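Side-chain contacts in periplasmic protein (Legionella pneumophila subsp. pneumophila, PDB 4FGQ), which probably acts as a calcium-dependent cysteine protease of the periplasm, from the bacterial transglutaminase-like family: residues A[124-129]-A[133-138]; A[18-21]-A[27-30]. All coordinates share one frame; numbering follows the deposited sequence.

Contact 1. Residues A[124-129]-A[133-138]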
ATOM      1  N   LEU A 124       5.893  -0.853  -1.125  1.00 10.30           N
ATOM      2  CA  LEU A 124       5.786  -0.615   0.314  1.00 12.20           C
ATOM      3  C   LEU A 124       7.005  -1.236   0.976  1.00  9.69           C
ATOM      4  O   LEU A 124       7.289  -2.408   0.759  1.00 11.91           O
ATOM      5  CB  LEU A 124       4.506  -1.244   0.873  1.00 13.03           C
ATOM      6  CG  LEU A 124       4.334  -1.164   2.396  1.00 10.82           C
ATOM      7  CD1 LEU A 124       4.413   0.276   2.845  1.00 11.49           C
ATOM      8  CD2 LEU A 124       2.981  -1.761   2.768  1.00 12.06           C
ATOM      9  N   SER A 125       7.747  -0.438   1.743  1.00  9.41           N
ATOM     10  CA  SER A 125       8.927  -0.936   2.440  1.00  9.51           C
ATOM     11  C   SER A 125       8.624  -1.191   3.910  1.00 11.12           C
ATOM     12  O   SER A 125       8.049  -0.342   4.591  1.00 13.57           O
ATOM     13  CB  SER A 125      10.072   0.083   2.341  1.00 11.97           C
ATOM     14  OG  SER A 125      10.518   0.223   0.997  1.00 12.39           O
ATOM     15  N   PHE A 126       9.010  -2.362   4.400  1.00  9.54           N
ATOM     16  CA  PHE A 126       8.829  -2.694   5.811  1.00 10.71           C
ATOM     17  C   PHE A 126      10.192  -2.712   6.467  1.00 11.65           C
ATOM     18  O   PHE A 126      11.095  -3.402   5.992  1.00 12.06           O
ATOM     19  CB  PHE A 126       8.170  -4.071   5.948  1.00 11.07           C
ATOM     20  CG  PHE A 126       8.284  -4.655   7.330  1.00 10.92           C
ATOM     21  CD1 PHE A 126       7.425  -4.253   8.341  1.00 10.43           C
ATOM     22  CD2 PHE A 126       9.266  -5.599   7.624  1.00 12.11           C
ATOM     23  CE1 PHE A 126       7.540  -4.781   9.619  1.00 11.75           C
ATOM     24  CE2 PHE A 126       9.376  -6.133   8.896  1.00 12.98           C
ATOM     25  CZ  PHE A 126       8.518  -5.723   9.896  1.00 14.25           C
ATOM     26  N   TYR A 127      10.353  -1.954   7.550  1.00 10.19           N
ATOM     27  CA  TYR A 127      11.624  -1.878   8.237  1.00 11.42           C
ATOM     28  C   TYR A 127      11.549  -2.620   9.566  1.00 13.76           C
ATOM     29  O   TYR A 127      10.847  -2.168  10.477  1.00 14.60           O
ATOM     30  CB  TYR A 127      11.972  -0.411   8.517  1.00 11.85           C
ATOM     31  CG  TYR A 127      12.359   0.385   7.290  1.00 14.03           C
ATOM     32  CD1 TYR A 127      11.397   0.864   6.414  1.00 17.10           C
ATOM     33  CD2 TYR A 127      13.690   0.661   7.019  1.00 14.77           C
ATOM     34  CE1 TYR A 127      11.758   1.604   5.292  1.00 16.61           C
ATOM     35  CE2 TYR A 127      14.055   1.394   5.898  1.00 15.90           C
ATOM     36  CZ  TYR A 127      13.085   1.857   5.049  1.00 18.08           C
ATOM     37  OH  TYR A 127      13.462   2.589   3.943  1.00 20.43           O
ATOM     38  N   PRO A 128      12.274  -3.750   9.695  1.00 12.27           N
ATOM     39  CA  PRO A 128      12.354  -4.458  10.983  1.00 12.09           C
ATOM     40  C   PRO A 128      12.795  -3.535  12.125  1.00 14.06           C
ATOM     41  O   PRO A 128      12.252  -3.629  13.226  1.00 16.57           O
ATOM     42  CB  PRO A 128      13.424  -5.525  10.731  1.00 15.75           C
ATOM     43  CG  PRO A 128      13.338  -5.787   9.266  1.00 13.04           C
ATOM     44  CD  PRO A 128      13.024  -4.447   8.634  1.00 14.80           C
ATOM     45  N   THR A 129      13.783  -2.683  11.851  1.00 12.91           N
ATOM     46  CA  THR A 129      14.163  -1.540  12.682  1.00 12.56           C
ATOM     47  C   THR A 129      14.508  -0.420  11.703  1.00 13.78           C
ATOM     48  O   THR A 129      14.692  -0.687  10.516  1.00 14.69           O
ATOM     49  CB  THR A 129      15.384  -1.820  13.586  1.00 19.67           C
ATOM     50  OG1 THR A 129      16.580  -1.836  12.795  1.00 21.28           O
ATOM     51  CG2 THR A 129      15.217  -3.129  14.370  1.00 16.94           C
ATOM     52  N   GLU A 133      17.880  -3.187   6.949  1.00 20.45           N
ATOM     53  CA  GLU A 133      17.558  -3.274   5.542  1.00 19.23           C
ATOM     54  C   GLU A 133      16.064  -3.577   5.390  1.00 18.24           C
ATOM     55  O   GLU A 133      15.566  -4.521   6.003  1.00 20.81           O
ATOM     56  CB  GLU A 133      18.373  -4.412   4.953  1.00 29.99           C
ATOM     57  CG  GLU A 133      18.175  -4.629   3.491  1.00 25.67           C
ATOM     58  CD  GLU A 133      19.129  -5.663   2.947  1.00 30.51           C
ATOM     59  OE1 GLU A 133      19.819  -6.350   3.736  1.00 36.01           O
ATOM     60  OE2 GLU A 133      19.186  -5.790   1.721  1.00 28.39           O
ATOM     61  N   PRO A 134      15.343  -2.782   4.582  1.00 15.77           N
ATOM     62  CA  PRO A 134      13.894  -2.992   4.500  1.00 13.24           C
ATOM     63  C   PRO A 134      13.506  -4.146   3.586  1.00 13.40           C
ATOM     64  O   PRO A 134      14.294  -4.536   2.719  1.00 16.32           O
ATOM     65  CB  PRO A 134      13.375  -1.667   3.928  1.00 16.90           C
ATOM     66  CG  PRO A 134      14.529  -1.135   3.128  1.00 21.30           C
ATOM     67  CD  PRO A 134      15.774  -1.572   3.858  1.00 19.70           C
ATOM     68  N   LEU A 135      12.320  -4.698   3.824  1.00 10.36           N
ATOM     69  CA  LEU A 135      11.743  -5.747   2.991  1.00 10.62           C
ATOM     70  C   LEU A 135      10.759  -5.074   2.045  1.00 14.70           C
ATOM     71  O   LEU A 135      10.006  -4.186   2.457  1.00 15.34           O
ATOM     72  CB  LEU A 135      11.025  -6.756   3.874  1.00 11.11           C
ATOM     73  CG  LEU A 135      11.886  -7.413   4.948  1.00 21.34           C
ATOM     74  CD1 LEU A 135      11.096  -8.539   5.629  1.00 17.97           C
ATOM     75  CD2 LEU A 135      13.167  -7.940   4.349  1.00 25.10           C
ATOM     76  N   ILE A 136      10.769  -5.487   0.777  1.00 11.40           N
ATOM     77  CA  ILE A 136      10.000  -4.804  -0.251  1.00  9.98           C
ATOM     78  C   ILE A 136       8.726  -5.562  -0.625  1.00  8.08           C
ATOM     79  O   ILE A 136       8.778  -6.699  -1.115  1.00 12.14           O
ATOM     80  CB  ILE A 136      10.854  -4.590  -1.528  1.00  9.42           C
ATOM     81  CG1 ILE A 136      12.157  -3.844  -1.207  1.00 14.25           C
ATOM     82  CG2 ILE A 136      10.043  -3.850  -2.568  1.00 11.55           C
ATOM     83  CD1 ILE A 136      11.950  -2.449  -0.653  1.00 18.56           C
ATOM     84  N   LEU A 137       7.580  -4.927  -0.393  1.00  7.88           N
ATOM     85  CA  LEU A 137       6.278  -5.475  -0.777  1.00  9.48           C
ATOM     86  C   LEU A 137       5.877  -4.806  -2.094  1.00  9.26           C
ATOM     87  O   LEU A 137       5.553  -3.600  -2.125  1.00 11.04           O
ATOM     88  CB  LEU A 137       5.232  -5.182   0.300  1.00  9.87           C
ATOM     89  CG  LEU A 137       5.220  -6.138   1.499  1.00 10.42           C
ATOM     90  CD1 LEU A 137       6.445  -5.920   2.406  1.00 13.05           C
ATOM     91  CD2 LEU A 137       3.921  -5.970   2.291  1.00 13.69           C
ATOM     92  N   ASP A 138       5.910  -5.589  -3.174  1.00  9.67           N
ATOM     93  CA  ASP A 138       5.778  -5.083  -4.536  1.00  9.76           C
ATOM     94  C   ASP A 138       4.514  -5.643  -5.152  1.00 13.96           C
ATOM     95  O   ASP A 138       3.991  -6.658  -4.685  1.00 12.53           O
ATOM     96  CB  ASP A 138       7.003  -5.551  -5.335  1.00 10.81           C
ATOM     97  CG  ASP A 138       7.265  -4.728  -6.577  1.00 13.32           C
ATOM     98  OD1 ASP A 138       6.341  -4.060  -7.071  1.00 13.45           O
ATOM     99  OD2 ASP A 138       8.412  -4.783  -7.067  1.00 17.94           O
TER

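Contact 2. Residues A[18-21]-A[27-30]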
ATOM      1  N   GLN A  18     -22.184  -3.299   2.717  1.00 27.81           N
ATOM      2  CA  GLN A  18     -23.636  -3.346   2.549  1.00 31.11           C
ATOM      3  C   GLN A  18     -24.210  -2.238   1.662  1.00 35.23           C
ATOM      4  O   GLN A  18     -25.366  -2.310   1.244  1.00 36.77           O
ATOM      5  CB  GLN A  18     -24.342  -3.388   3.908  1.00 38.31           C
ATOM      6  CG  GLN A  18     -24.157  -4.717   4.631  1.00 48.06           C
ATOM      7  CD  GLN A  18     -24.253  -5.912   3.687  1.00 58.44           C
ATOM      8  OE1 GLN A  18     -25.317  -6.204   3.135  1.00 60.45           O
ATOM      9  NE2 GLN A  18     -23.130  -6.601   3.489  1.00 58.59           N
ATOM     10  N   SER A  19     -23.403  -1.226   1.362  1.00 32.75           N
ATOM     11  CA  SER A  19     -23.829  -0.146   0.482  0.52 31.82           C
ATOM     12  C   SER A  19     -23.550  -0.477  -0.982  1.00 29.45           C
ATOM     13  O   SER A  19     -24.044   0.193  -1.884  1.00 35.59           O
ATOM     14  CB  SER A  19     -23.133   1.159   0.865  0.52 31.38           C
ATOM     15  OG  SER A  19     -23.441   1.511   2.200  0.52 34.32           O
ATOM     16  N   TYR A  20     -22.735  -1.505  -1.211  1.00 24.65           N
ATOM     17  CA  TYR A  20     -22.422  -1.961  -2.571  1.00 25.47           C
ATOM     18  C   TYR A  20     -23.064  -3.325  -2.853  1.00 25.70           C
ATOM     19  O   TYR A  20     -23.695  -3.909  -1.973  1.00 28.85           O
ATOM     20  CB  TYR A  20     -20.901  -2.011  -2.782  1.00 24.78           C
ATOM     21  CG  TYR A  20     -20.254  -0.648  -2.669  1.00 25.37           C
ATOM     22  CD1 TYR A  20     -19.758  -0.193  -1.458  1.00 27.94           C
ATOM     23  CD2 TYR A  20     -20.156   0.190  -3.770  1.00 29.57           C
ATOM     24  CE1 TYR A  20     -19.176   1.055  -1.346  1.00 30.29           C
ATOM     25  CE2 TYR A  20     -19.576   1.444  -3.667  1.00 30.73           C
ATOM     26  CZ  TYR A  20     -19.089   1.869  -2.454  1.00 32.74           C
ATOM     27  OH  TYR A  20     -18.510   3.110  -2.350  1.00 37.09           O
ATOM     28  N   GLN A  21     -22.912  -3.828  -4.078  1.00 25.13           N
ATOM     29  CA  GLN A  21     -23.531  -5.096  -4.461  1.00 27.44           C
ATOM     30  C   GLN A  21     -22.560  -5.978  -5.227  1.00 26.10           C
ATOM     31  O   GLN A  21     -21.455  -5.548  -5.564  1.00 20.86           O
ATOM     32  CB  GLN A  21     -24.771  -4.854  -5.326  1.00 36.22           C
ATOM     33  CG  GLN A  21     -25.855  -4.037  -4.659  1.00 41.44           C
ATOM     34  CD  GLN A  21     -25.657  -2.540  -4.831  1.00 48.38           C
ATOM     35  OE1 GLN A  21     -25.407  -2.058  -5.937  1.00 52.70           O
ATOM     36  NE2 GLN A  21     -25.766  -1.798  -3.731  1.00 45.86           N
ATOM     37  N   ARG A  27     -15.794  -7.861  -2.250  1.00 16.30           N
ATOM     38  CA  ARG A  27     -14.429  -7.392  -2.036  1.00 15.10           C
ATOM     39  C   ARG A  27     -14.287  -6.680  -0.691  1.00 15.55           C
ATOM     40  O   ARG A  27     -13.290  -6.861   0.009  1.00 14.65           O
ATOM     41  CB  ARG A  27     -13.949  -6.485  -3.182  1.00 16.36           C
ATOM     42  CG  ARG A  27     -13.662  -7.241  -4.476  1.00 17.57           C
ATOM     43  CD  ARG A  27     -12.849  -6.414  -5.489  1.00 20.81           C
ATOM     44  NE  ARG A  27     -13.500  -5.172  -5.924  1.00 18.18           N
ATOM     45  CZ  ARG A  27     -14.418  -5.081  -6.881  1.00 21.35           C
ATOM     46  NH1 ARG A  27     -14.846  -6.166  -7.523  1.00 19.32           N
ATOM     47  NH2 ARG A  27     -14.922  -3.892  -7.194  1.00 21.16           N
ATOM     48  N   PHE A  28     -15.273  -5.859  -0.341  1.00 14.02           N
ATOM     49  CA  PHE A  28     -15.257  -5.190   0.960  1.00 16.21           C
ATOM     50  C   PHE A  28     -15.285  -6.212   2.093  1.00 16.06           C
ATOM     51  O   PHE A  28     -14.488  -6.140   3.032  1.00 15.08           O
ATOM     52  CB  PHE A  28     -16.418  -4.194   1.098  1.00 15.64           C
ATOM     53  CG  PHE A  28     -16.141  -2.852   0.469  1.00 16.78           C
ATOM     54  CD1 PHE A  28     -15.232  -1.976   1.049  1.00 18.10           C
ATOM     55  CD2 PHE A  28     -16.782  -2.470  -0.698  1.00 19.20           C
ATOM     56  CE1 PHE A  28     -14.973  -0.736   0.475  1.00 20.25           C
ATOM     57  CE2 PHE A  28     -16.526  -1.238  -1.276  1.00 15.47           C
ATOM     58  CZ  PHE A  28     -15.625  -0.369  -0.694  1.00 18.53           C
ATOM     59  N   THR A  29     -16.185  -7.179   1.994  1.00 15.99           N
ATOM     60  CA  THR A  29     -16.292  -8.207   3.030  1.00 16.79           C
ATOM     61  C   THR A  29     -14.997  -8.996   3.166  1.00 16.63           C
ATOM     62  O   THR A  29     -14.557  -9.310   4.279  1.00 15.25           O
ATOM     63  CB  THR A  29     -17.460  -9.160   2.742  1.00 15.62           C
ATOM     64  OG1 THR A  29     -18.689  -8.421   2.803  1.00 20.92           O
ATOM     65  CG2 THR A  29     -17.501 -10.291   3.764  1.00 20.99           C
ATOM     66  N   ALA A  30     -14.371  -9.294   2.031  1.00 14.96           N
ATOM     67  CA  ALA A  30     -13.111 -10.028   2.026  1.00 15.45           C
ATOM     68  C   ALA A  30     -11.976  -9.238   2.671  1.00 15.16           C
ATOM     69  O   ALA A  30     -11.139  -9.808   3.375  1.00 16.59           O
ATOM     70  CB  ALA A  30     -12.747 -10.423   0.600  1.00 17.35           C
TER

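Contact 1. Residues A[124-129]-A[133-138]
Leu124 to Phe126 and Leu135 to Leu137 run antiparallel as the two arms of a beta hairpin, with four backbone hydrogen bonds at the Leu124-Leu137 and Phe126-Leu135 pairs. Phe126 N gives to Leu135 O at 2.8 Å, and Leu135 N gives back to Phe126 O at 2.8 Å. Between these two hydrogen-bonded pairs lies the non-hydrogen-bonded pair Ser125-Ile136, where Ser125 CA sits 3.4 Å from Leu135 O in a CA-H...O contact. The side chains of Leu124, Phe126, Leu135 and Leu137 share one face of the sheet. Phe126 CG lies anti to the backbone N (chi1 164°), and the ring extends beside Leu135, with CD2 4.0 Å from Leu135 CD1. Leu124 CB meets Leu137 CB at 4.0 Å. Leu124 and Leu137 meet helix 86-100, Phe126 and Leu137 meet helix 43-55, and Leu135 touches Ile144 and Lys146. Ser125 and Ile136 point to the other face. There Ser125 OG lies 3.5 Å from Ile136 CD1. Just past the strand, Pro134 CB stands over the centre of the Tyr127 ring, 3.6 Å from the centroid and 9° off the normal, a CH-pi contact. Tyr127 also makes a cation-pi contact with Arg108. The paired N-H and C=O groups thus fix the register, Thr110 OG1 satisfies the buried Ser125 OG, and Leu124, Phe126 and Leu137 can pack their carbons on the helices.

Contact 2. Residues A[18-21]-A[27-30]
Tyr20 and Phe28 both place CG anti to the carbonyl carbon, with chi1 of -63° and -83°, and their rings meet between the loop 18-21 and the helical turn 27-30. Both CB atoms leave the backbone toward the other segment. The two ring planes are nearly parallel, at 20°, but slid well apart. Their centroids are 5.0 Å apart, so there is little overlap. One corner of Phe28 does most of the touching. Its CE2 comes to 3.4 Å from Tyr20 CD1 and to 3.5 Å from Tyr20 CE1. Phe28 CZ follows at 3.9 Å from Tyr20 CE1. No hydrogen bond crosses between the segments, so the contact rests on the aromatic carbons. Phe28 is buried. Its side chain also touches Leu16 and Ala17 of helix 10-17, and Val76, Ile79 and Val80 of helix 75-81. Tyr20 is partly exposed and also touches Val80. Arg27 NE is hydrogen-bonded to Ile79 O, a second tie from the same turn to helix 75-81. The arrangement belongs to the short connection between the consecutive helices 10-17 and 22-38. An aromatic residue of this loop folds back on a buried phenylalanine of the second helix, where helix 75-81 also packs.

The two contacts lie on opposite sides of the chain's centre, with centres about 30 Å apart and nearest atoms about 16 Å apart. They share no helix or strand. Contact 1 is the larger and belongs to the antiparallel sheet. Five of its ten touching residues are buried, while its turn end reaches the surface. Contact 2 lies farther out, among helices, and involves one buried and one partly exposed residue. Both are local links between neighbouring elements in the sequence. Their chemistry differs: backbone hydrogen bonds, with apolar and CH-pi side-chain contacts, join the hairpin, whereas contact 2 relies on one pair of aromatic rings between loop and helix.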